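Local coordinates for D-2-hydroxyacid dehydrogensase protein (Ketogulonicigenium vulgare, PDB 4LSW) that probably catalyses the NAD(P)-dependent interconversion of 2-hydroxyacids and 2-oxoacids, as a member of the D-isomer-specific 2-hydroxyacid dehydrogenase family, at residues 43-53 against 64-74; 3-11 against 20-30. All blocks are in the same frame, centred on the assembly; numbering follows the deposited sequence.

Interaction 1: 43-53 against 64-74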
loop_
_atom_site.group_PDB
_atom_site.type_symbol
_atom_site.label_atom_id
_atom_site.label_comp_id
_atom_site.label_asym_id
_atom_site.label_seq_id
_atom_site.Cartn_x
_atom_site.Cartn_y
_atom_site.Cartn_z
ATOM N N GLY A 43 17.535 -21.511 16.627
ATOM C CA GLY A 43 18.259 -20.412 16.014
ATOM C C GLY A 43 19.402 -20.823 15.099
ATOM O O GLY A 43 19.519 -20.324 13.972
ATOM N N ASP A 44 20.235 -21.747 15.568
ATOM C CA ASP A 44 21.374 -22.222 14.791
ATOM C C ASP A 44 20.965 -22.887 13.487
ATOM O O ASP A 44 21.751 -22.949 12.539
ATOM C CB ASP A 44 22.186 -23.234 15.598
ATOM C CG ASP A 44 23.065 -22.585 16.631
ATOM O OD1 ASP A 44 23.270 -21.353 16.556
ATOM O OD2 ASP A 44 23.561 -23.319 17.515
ATOM N N ARG A 45 19.746 -23.414 13.458
ATOM C CA ARG A 45 19.269 -24.146 12.291
ATOM C C ARG A 45 18.684 -23.268 11.193
ATOM O O ARG A 45 18.568 -23.706 10.048
ATOM C CB ARG A 45 18.214 -25.162 12.702
ATOM C CG ARG A 45 18.689 -26.131 13.764
ATOM C CD ARG A 45 17.833 -27.370 13.736
ATOM N NE ARG A 45 18.180 -28.353 14.760
ATOM C CZ ARG A 45 19.056 -29.343 14.594
ATOM N NH1 ARG A 45 19.718 -29.473 13.450
ATOM N NH2 ARG A 45 19.276 -30.202 15.584
ATOM N N ILE A 46 18.314 -22.044 11.545
ATOM C CA ILE A 46 17.548 -21.201 10.633
ATOM C C ILE A 46 18.371 -20.705 9.446
ATOM O O ILE A 46 19.357 -19.988 9.609
ATOM C CB ILE A 46 16.923 -19.998 11.373
ATOM C CG1 ILE A 46 16.026 -20.476 12.518
ATOM C CG2 ILE A 46 16.133 -19.128 10.400
ATOM C CD1 ILE A 46 15.028 -21.567 12.128
ATOM N N ARG A 47 17.941 -21.083 8.246
ATOM C CA ARG A 47 18.622 -20.659 7.033
ATOM C C ARG A 47 17.848 -19.546 6.331
ATOM O O ARG A 47 18.418 -18.789 5.561
ATOM C CB ARG A 47 18.856 -21.849 6.105
ATOM C CG ARG A 47 19.877 -22.845 6.649
ATOM C CD ARG A 47 19.951 -24.088 5.788
ATOM N NE ARG A 47 20.354 -23.766 4.423
ATOM C CZ ARG A 47 20.171 -24.566 3.379
ATOM N NH1 ARG A 47 19.588 -25.743 3.537
ATOM N NH2 ARG A 47 20.565 -24.179 2.174
ATOM N N ALA A 48 16.548 -19.449 6.598
ATOM C CA ALA A 48 15.766 -18.343 6.048
ATOM C C ALA A 48 14.674 -17.898 7.014
ATOM O O ALA A 48 14.134 -18.709 7.765
ATOM C CB ALA A 48 15.154 -18.714 4.698
ATOM N N ILE A 49 14.367 -16.605 6.980
ATOM C CA ILE A 49 13.237 -16.055 7.715
ATOM C C ILE A 49 12.159 -15.702 6.703
ATOM O O ILE A 49 12.454 -15.174 5.622
ATOM C CB ILE A 49 13.638 -14.820 8.526
ATOM C CG1 ILE A 49 14.522 -15.231 9.707
ATOM C CG2 ILE A 49 12.398 -14.088 9.036
ATOM C CD1 ILE A 49 15.154 -14.062 10.422
ATOM N N ALA A 50 10.919 -16.045 7.033
ATOM C CA ALA A 50 9.766 -15.630 6.250
ATOM C C ALA A 50 9.016 -14.624 7.100
ATOM O O ALA A 50 8.578 -14.931 8.209
ATOM C CB ALA A 50 8.876 -16.827 5.923
ATOM N N THR A 51 8.878 -13.410 6.589
ATOM C CA THR A 51 8.297 -12.353 7.389
ATOM C C THR A 51 7.280 -11.568 6.574
ATOM O O THR A 51 6.866 -11.987 5.479
ATOM C CB THR A 51 9.394 -11.434 7.993
ATOM O OG1 THR A 51 8.815 -10.549 8.966
ATOM C CG2 THR A 51 10.118 -10.639 6.909
ATOM N N ARG A 52 6.872 -10.435 7.133
ATOM C CA ARG A 52 5.944 -9.525 6.486
ATOM C C ARG A 52 6.511 -8.118 6.590
ATOM O O ARG A 52 7.359 -7.852 7.451
ATOM C CB ARG A 52 4.566 -9.623 7.150
ATOM C CG ARG A 52 3.869 -10.948 6.877
ATOM C CD ARG A 52 2.700 -11.212 7.824
ATOM N NE ARG A 52 1.591 -10.282 7.623
ATOM C CZ ARG A 52 0.408 -10.606 7.102
ATOM N NH1 ARG A 52 0.150 -11.854 6.728
ATOM N NH2 ARG A 52 -0.531 -9.676 6.967
ATOM N N GLY A 53 6.072 -7.232 5.699
ATOM C CA GLY A 53 6.551 -5.861 5.684
ATOM C C GLY A 53 6.500 -5.227 7.059
ATOM O O GLY A 53 7.458 -4.590 7.495
ATOM N N ALA A 64 20.449 -13.989 16.436
ATOM C CA ALA A 64 20.047 -15.265 17.018
ATOM C C ALA A 64 20.022 -16.363 15.964
ATOM O O ALA A 64 19.861 -17.542 16.290
ATOM C CB ALA A 64 18.681 -15.137 17.683
ATOM N N CYS A 65 20.166 -15.971 14.697
ATOM C CA CYS A 65 20.178 -16.919 13.590
ATOM C C CYS A 65 21.508 -16.819 12.843
ATOM O O CYS A 65 21.571 -16.280 11.741
ATOM C CB CYS A 65 19.009 -16.648 12.629
ATOM S SG CYS A 65 17.358 -16.755 13.382
ATOM N N PRO A 66 22.580 -17.364 13.436
ATOM C CA PRO A 66 23.934 -17.125 12.923
ATOM C C PRO A 66 24.199 -17.720 11.546
ATOM O O PRO A 66 25.170 -17.322 10.897
ATOM C CB PRO A 66 24.830 -17.802 13.973
ATOM C CG PRO A 66 23.948 -18.821 14.625
ATOM C CD PRO A 66 22.585 -18.200 14.652
ATOM N N ASN A 67 23.358 -18.652 11.110
ATOM C CA ASN A 67 23.525 -19.289 9.819
ATOM C C ASN A 67 22.462 -18.842 8.818
ATOM O O ASN A 67 22.280 -19.458 7.774
ATOM C CB ASN A 67 23.532 -20.805 9.991
ATOM C CG ASN A 67 24.665 -21.274 10.886
ATOM O OD1 ASN A 67 25.826 -20.942 10.654
ATOM N ND2 ASN A 67 24.328 -22.018 11.935
ATOM N N LEU A 68 21.789 -17.741 9.147
ATOM C CA LEU A 68 20.800 -17.128 8.252
ATOM C C LEU A 68 21.370 -16.766 6.874
ATOM O O LEU A 68 22.458 -16.188 6.768
ATOM C CB LEU A 68 20.229 -15.873 8.913
ATOM C CG LEU A 68 19.047 -15.194 8.215
ATOM C CD1 LEU A 68 17.839 -16.117 8.133
ATOM C CD2 LEU A 68 18.691 -13.910 8.951
ATOM N N GLU A 69 20.612 -17.086 5.826
ATOM C CA GLU A 69 21.038 -16.833 4.449
ATOM C C GLU A 69 20.146 -15.815 3.746
ATOM O O GLU A 69 20.600 -15.042 2.885
ATOM C CB GLU A 69 21.030 -18.138 3.644
ATOM C CG GLU A 69 21.993 -19.196 4.177
ATOM C CD GLU A 69 21.788 -20.571 3.555
ATOM O OE1 GLU A 69 20.979 -20.714 2.611
ATOM O OE2 GLU A 69 22.441 -21.525 4.028
ATOM N N LEU A 70 18.873 -15.810 4.121
ATOM C CA LEU A 70 17.861 -15.117 3.340
ATOM C C LEU A 70 16.697 -14.699 4.207
ATOM O O LEU A 70 16.248 -15.454 5.067
ATOM C CB LEU A 70 17.348 -16.044 2.230
ATOM C CG LEU A 70 16.083 -15.598 1.485
ATOM C CD1 LEU A 70 16.317 -14.331 0.683
ATOM C CD2 LEU A 70 15.582 -16.699 0.578
ATOM N N ILE A 71 16.216 -13.483 3.985
ATOM C CA ILE A 71 14.964 -13.047 4.586
ATOM C C ILE A 71 14.018 -12.729 3.443
ATOM O O ILE A 71 14.309 -11.863 2.618
ATOM C CB ILE A 71 15.147 -11.797 5.469
ATOM C CG1 ILE A 71 16.131 -12.093 6.604
ATOM C CG2 ILE A 71 13.804 -11.360 6.041
ATOM C CD1 ILE A 71 16.598 -10.857 7.371
ATOM N N SER A 72 12.908 -13.456 3.386
ATOM C CA SER A 72 11.906 -13.262 2.353
ATOM C C SER A 72 10.681 -12.594 2.959
ATOM O O SER A 72 10.107 -13.081 3.941
ATOM C CB SER A 72 11.557 -14.589 1.670
ATOM O OG SER A 72 12.600 -14.980 0.799
ATOM N N VAL A 73 10.312 -11.456 2.375
ATOM C CA VAL A 73 9.218 -10.641 2.883
ATOM C C VAL A 73 7.956 -10.817 2.042
ATOM O O VAL A 73 8.006 -10.767 0.805
ATOM C CB VAL A 73 9.610 -9.146 2.883
ATOM C CG1 VAL A 73 8.483 -8.306 3.436
ATOM C CG2 VAL A 73 10.896 -8.924 3.693
ATOM N N TYR A 74 6.836 -11.035 2.726
ATOM C CA TYR A 74 5.510 -11.029 2.109
ATOM C C TYR A 74 5.040 -9.575 2.070
ATOM O O TYR A 74 4.786 -8.976 3.114
ATOM C CB TYR A 74 4.568 -11.884 2.958
ATOM C CG TYR A 74 3.155 -12.068 2.443
ATOM C CD1 TYR A 74 2.184 -11.089 2.644
ATOM C CD2 TYR A 74 2.776 -13.245 1.816
ATOM C CE1 TYR A 74 0.883 -11.269 2.200
ATOM C CE2 TYR A 74 1.481 -13.432 1.375
ATOM C CZ TYR A 74 0.544 -12.447 1.565
ATOM O OH TYR A 74 -0.747 -12.659 1.121
HETATM O O HOH W 1 20.789 -19.617 11.792
#
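Arg47 and Glu69 run side by side at the edge of this contact, their ends joined in a salt bridge. From CB outward, the arginine tracks its partner: CB, CG and CD run alongside the Glu69 carboxylate, and a bend at chi3 (61°) brings NE to 3.1 Å from Glu69 OE2. The carboxylate sits at the guanidinium edge, yet OE2 is approached from 45° above its own plane, and NH2 of Arg47 is no nearer than 3.5 Å to Glu69 OE1. That second oxygen is bonded instead to NE2 of His304 in helix 287-306, so the carboxylate serves two partners.

Next to the pair, Glu69 N donates to Arg47 O, and from here the strands run in parallel register. Ile49 N to Leu70 O, Ser72 N to Ile49 O, Thr51 N to Ser72 O and Tyr74 N to Thr51 O are all 2.9 Å long. Toward the face that carries Ile49, Thr51, Ile71 and Val73, Leu68 from the preceding turn, with CG anti to its backbone N (chi1 -172°), lays CD1 against Ile49 CG1 at 3.8 Å, the two side chains crossing nearly at right angles; farther along, the methyls Thr51 CG2 and Val73 CG2 lie alongside at 3.7 Å. Hydroxyl OG1 of Thr51 turns to Gly56 O.

Before the strands, Asn67 ND2 reaches Asp44 O at 2.8 Å, straight and on a carbonyl lone pair. One water gives its protons to Gly43 O and Ile46 O and accepts from Asn67 N, stitching the two approach loops together. With helix 59-63 between its strands, touching Ile49 and Ile71, the whole is a parallel beta-alpha-beta unit in the middle of the six-stranded sheet, the flavodoxin-like arrangement expected of the substrate-binding domain in this family.

Interaction 2: 3-11 against 20-30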
loop_
_atom_site.group_PDB
_atom_site.type_symbol
_atom_site.label_atom_id
_atom_site.label_comp_id
_atom_site.label_asym_id
_atom_site.label_seq_id
_atom_site.Cartn_x
_atom_site.Cartn_y
_atom_site.Cartn_z
ATOM N N LYS A 3 14.434 -30.906 4.435
ATOM C CA LYS A 3 13.383 -29.908 4.428
ATOM C C LYS A 3 14.001 -28.728 5.163
ATOM O O LYS A 3 14.017 -28.713 6.401
ATOM C CB LYS A 3 12.142 -30.401 5.174
ATOM C CG LYS A 3 11.437 -31.588 4.529
ATOM C CD LYS A 3 10.109 -31.857 5.209
ATOM C CE LYS A 3 9.201 -30.652 5.094
ATOM N NZ LYS A 3 7.880 -30.867 5.737
ATOM N N PRO A 4 14.537 -27.754 4.405
ATOM C CA PRO A 4 15.290 -26.637 4.990
ATOM C C PRO A 4 14.523 -25.949 6.108
ATOM O O PRO A 4 13.294 -25.840 6.067
ATOM C CB PRO A 4 15.486 -25.687 3.808
ATOM C CG PRO A 4 15.481 -26.588 2.612
ATOM C CD PRO A 4 14.463 -27.653 2.937
ATOM N N GLU A 5 15.248 -25.527 7.131
ATOM C CA GLU A 5 14.587 -24.985 8.298
ATOM C C GLU A 5 14.482 -23.480 8.194
ATOM O O GLU A 5 15.464 -22.777 7.924
ATOM C CB GLU A 5 15.278 -25.435 9.582
ATOM C CG GLU A 5 15.383 -26.949 9.644
ATOM C CD GLU A 5 15.584 -27.477 11.038
ATOM O OE1 GLU A 5 15.007 -26.911 11.990
ATOM O OE2 GLU A 5 16.321 -28.470 11.171
ATOM N N ILE A 6 13.254 -23.002 8.362
ATOM C CA ILE A 6 12.970 -21.581 8.249
ATOM C C ILE A 6 12.200 -21.076 9.469
ATOM O O ILE A 6 11.535 -21.844 10.169
ATOM C CB ILE A 6 12.209 -21.258 6.948
ATOM C CG1 ILE A 6 10.764 -21.737 7.012
ATOM C CG2 ILE A 6 12.905 -21.876 5.740
ATOM C CD1 ILE A 6 9.989 -21.362 5.770
ATOM N N LEU A 7 12.327 -19.785 9.739
ATOM C CA LEU A 7 11.646 -19.166 10.864
ATOM C C LEU A 7 10.585 -18.214 10.325
ATOM O O LEU A 7 10.896 -17.291 9.566
ATOM C CB LEU A 7 12.658 -18.416 11.738
ATOM C CG LEU A 7 12.199 -17.834 13.085
ATOM C CD1 LEU A 7 11.845 -18.926 14.079
ATOM C CD2 LEU A 7 13.300 -16.956 13.656
ATOM N N GLN A 8 9.331 -18.457 10.693
ATOM C CA GLN A 8 8.214 -17.648 10.202
ATOM C C GLN A 8 7.739 -16.713 11.313
ATOM O O GLN A 8 7.424 -17.159 12.416
ATOM C CB GLN A 8 7.075 -18.555 9.739
ATOM C CG GLN A 8 5.892 -17.806 9.130
ATOM C CD GLN A 8 4.826 -18.742 8.616
ATOM O OE1 GLN A 8 5.124 -19.840 8.145
ATOM N NE2 GLN A 8 3.569 -18.321 8.715
ATOM N N LEU A 9 7.698 -15.413 11.030
ATOM C CA LEU A 9 7.472 -14.433 12.095
ATOM C C LEU A 9 6.005 -14.062 12.332
ATOM O O LEU A 9 5.660 -13.605 13.419
ATOM C CB LEU A 9 8.303 -13.176 11.852
ATOM C CG LEU A 9 9.806 -13.354 11.665
ATOM C CD1 LEU A 9 10.479 -11.992 11.686
ATOM C CD2 LEU A 9 10.395 -14.271 12.732
ATOM N N GLY A 10 5.161 -14.258 11.324
ATOM C CA GLY A 10 3.739 -13.994 11.451
ATOM C C GLY A 10 2.929 -14.925 10.571
ATOM O O GLY A 10 3.464 -15.534 9.652
ATOM N N PRO A 11 1.626 -15.050 10.852
ATOM C CA PRO A 11 0.772 -15.959 10.073
ATOM C C PRO A 11 0.612 -15.571 8.602
ATOM O O PRO A 11 0.703 -14.390 8.251
ATOM C CB PRO A 11 -0.591 -15.859 10.786
ATOM C CG PRO A 11 -0.542 -14.548 11.524
ATOM C CD PRO A 11 0.888 -14.382 11.938
ATOM N N LEU A 20 4.156 -24.146 2.285
ATOM C CA LEU A 20 5.351 -23.834 3.066
ATOM C C LEU A 20 5.704 -24.987 4.001
ATOM O O LEU A 20 6.861 -25.418 4.058
ATOM C CB LEU A 20 5.164 -22.536 3.861
ATOM C CG LEU A 20 5.401 -21.220 3.112
ATOM C CD1 LEU A 20 4.866 -20.045 3.911
ATOM C CD2 LEU A 20 6.881 -21.045 2.837
ATOM N N ASP A 21 4.705 -25.483 4.730
ATOM C CA ASP A 21 4.922 -26.575 5.680
ATOM C C ASP A 21 5.277 -27.881 4.987
ATOM O O ASP A 21 5.955 -28.726 5.564
ATOM C CB ASP A 21 3.702 -26.763 6.579
ATOM C CG ASP A 21 3.675 -25.774 7.728
ATOM O OD1 ASP A 21 4.754 -25.502 8.303
ATOM O OD2 ASP A 21 2.583 -25.272 8.049
ATOM N N ALA A 22 4.838 -28.032 3.741
ATOM C CA ALA A 22 5.129 -29.244 2.973
ATOM C C ALA A 22 6.578 -29.304 2.492
ATOM O O ALA A 22 7.160 -30.387 2.374
ATOM C CB ALA A 22 4.176 -29.370 1.795
ATOM N N ALA A 23 7.150 -28.141 2.196
ATOM C CA ALA A 23 8.502 -28.074 1.654
ATOM C C ALA A 23 9.570 -27.818 2.713
ATOM O O ALA A 23 10.725 -28.203 2.530
ATOM C CB ALA A 23 8.585 -27.007 0.577
ATOM N N PHE A 24 9.198 -27.147 3.798
ATOM C CA PHE A 24 10.187 -26.695 4.772
ATOM C C PHE A 24 9.855 -27.162 6.172
ATOM O O PHE A 24 8.722 -27.539 6.443
ATOM C CB PHE A 24 10.278 -25.160 4.761
ATOM C CG PHE A 24 10.575 -24.588 3.410
ATOM C CD1 PHE A 24 11.790 -24.844 2.794
ATOM C CD2 PHE A 24 9.640 -23.798 2.749
ATOM C CE1 PHE A 24 12.075 -24.331 1.538
ATOM C CE2 PHE A 24 9.919 -23.280 1.493
ATOM C CZ PHE A 24 11.137 -23.543 0.888
ATOM N N THR A 25 10.852 -27.132 7.053
ATOM C CA THR A 25 10.620 -27.307 8.481
ATOM C C THR A 25 10.409 -25.908 9.036
ATOM O O THR A 25 11.368 -25.167 9.234
ATOM C CB THR A 25 11.824 -27.963 9.168
ATOM O OG1 THR A 25 12.068 -29.243 8.573
ATOM C CG2 THR A 25 11.579 -28.138 10.667
ATOM N N VAL A 26 9.148 -25.547 9.250
ATOM C CA VAL A 26 8.796 -24.170 9.582
ATOM C C VAL A 26 8.572 -24.005 11.072
ATOM O O VAL A 26 7.670 -24.617 11.659
ATOM C CB VAL A 26 7.532 -23.724 8.839
ATOM C CG1 VAL A 26 7.179 -22.272 9.191
ATOM C CG2 VAL A 26 7.712 -23.891 7.338
ATOM N N HIS A 27 9.393 -23.151 11.674
ATOM C CA HIS A 27 9.244 -22.802 13.076
ATOM C C HIS A 27 8.458 -21.499 13.182
ATOM O O HIS A 27 8.881 -20.468 12.661
ATOM C CB HIS A 27 10.623 -22.679 13.723
ATOM C CG HIS A 27 11.451 -23.919 13.578
ATOM N ND1 HIS A 27 11.221 -25.055 14.320
ATOM C CD2 HIS A 27 12.482 -24.207 12.748
ATOM C CE1 HIS A 27 12.091 -25.990 13.967
ATOM N NE2 HIS A 27 12.858 -25.504 13.009
ATOM N N ARG A 28 7.310 -21.562 13.850
ATOM C CA ARG A 28 6.418 -20.414 13.968
ATOM C C ARG A 28 6.719 -19.639 15.235
ATOM O O ARG A 28 6.245 -20.000 16.308
ATOM C CB ARG A 28 4.963 -20.875 13.982
ATOM C CG ARG A 28 4.586 -21.709 12.777
ATOM C CD ARG A 28 3.134 -22.121 12.834
ATOM N NE ARG A 28 2.778 -22.975 11.706
ATOM C CZ ARG A 28 1.529 -23.278 11.369
ATOM N NH1 ARG A 28 0.511 -22.793 12.070
ATOM N NH2 ARG A 28 1.298 -24.065 10.326
ATOM N N LEU A 29 7.498 -18.572 15.111
ATOM C CA LEU A 29 7.890 -17.796 16.276
ATOM C C LEU A 29 6.659 -17.141 16.914
ATOM O O LEU A 29 6.610 -16.927 18.131
ATOM C CB LEU A 29 8.946 -16.751 15.891
ATOM C CG LEU A 29 9.654 -16.067 17.059
ATOM C CD1 LEU A 29 10.302 -17.102 17.950
ATOM C CD2 LEU A 29 10.689 -15.067 16.548
ATOM N N PHE A 30 5.652 -16.874 16.090
ATOM C CA PHE A 30 4.434 -16.197 16.539
ATOM C C PHE A 30 3.476 -17.123 17.289
ATOM O O PHE A 30 2.405 -16.694 17.729
ATOM C CB PHE A 30 3.718 -15.563 15.346
ATOM C CG PHE A 30 3.267 -16.559 14.307
ATOM C CD1 PHE A 30 4.125 -16.963 13.289
ATOM C CD2 PHE A 30 1.978 -17.074 14.336
ATOM C CE1 PHE A 30 3.703 -17.873 12.328
ATOM C CE2 PHE A 30 1.555 -17.986 13.384
ATOM C CZ PHE A 30 2.415 -18.384 12.378
#
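His27 NE2 and Glu5 OE1 make a short side-chain bond of 2.8 Å, nearly straight at 171°. The acceptor lies in the plane of the imidazole, and the nitrogen meets the oxygen almost along its C-O axis, which ties the ring's rotation to the carboxylate. At the start of the segment Lys3 curls back through a bend at chi3, and its NZ donates to Asp21 O at 2.9 Å, close to the C-terminal end of helix 14-23, where the helix dipole would probably welcome a positive charge.

The backbones themselves pair as parallel strands: Thr25 N to Pro4 O, Ile6 N to Thr25 O, His27 N to Ile6 O, Gln8 N to His27 O and, past the strand, Leu29 N to Gln8 O. Gln8 stretches out so that its NE2 bonds Gly10 O at 2.9 Å and Gln17 OE1 as well; these two bonds fix the amide's rotation beside Phe30, its plane 36° from that of the ring, and NE2 comes within 3.6 Å of Phe30 CE1.

Packing on the face of Ile6 and Val26 follows. Ile6 holds CG1 between its backbone N and carbonyl carbon (chi1 73°), and from there CD1 reaches Val26 CG2 at 3.7 Å and Phe24 CD2 at 3.9 Å. At the far end the Phe30 ring takes the peptide from Gly10 to Pro11 over one face, and Pro11 CD makes a CH-pi contact 3.9 Å from the ring centroid.

Strand 25-28 is the outermost of its sheet at this end, and strand 5-8 lies between it and strand 48-52. Pro4, Leu20 and Phe24 pack against helix 287-306, and Ile6 touches Ala48 of strand 48-52, whereas Leu7, His27 and Leu29 pack against helix 35-42.

Overall arrangement
From the N terminus, strand 5-8 leads through helix 14-23 into strand 25-28, and interaction 2 closes that first beta-alpha-beta loop. Helix 35-42 then carries the chain back across the sheet to strand 48-52, beyond strand 5-8; after helix 59-63 the chain returns as strand 70-74, closing interaction 1. The loops thus follow in series, neither enclosing nor crossing the other, with centres about 10 Å apart. They meet where strands 5-8 and 48-52 lie side by side: Leu7 N and O probably bond to Ala48 O and Ala50 N. Together the contacts join four consecutive strands, in the order 25-28, 5-8, 48-52, 70-74, of one sheet.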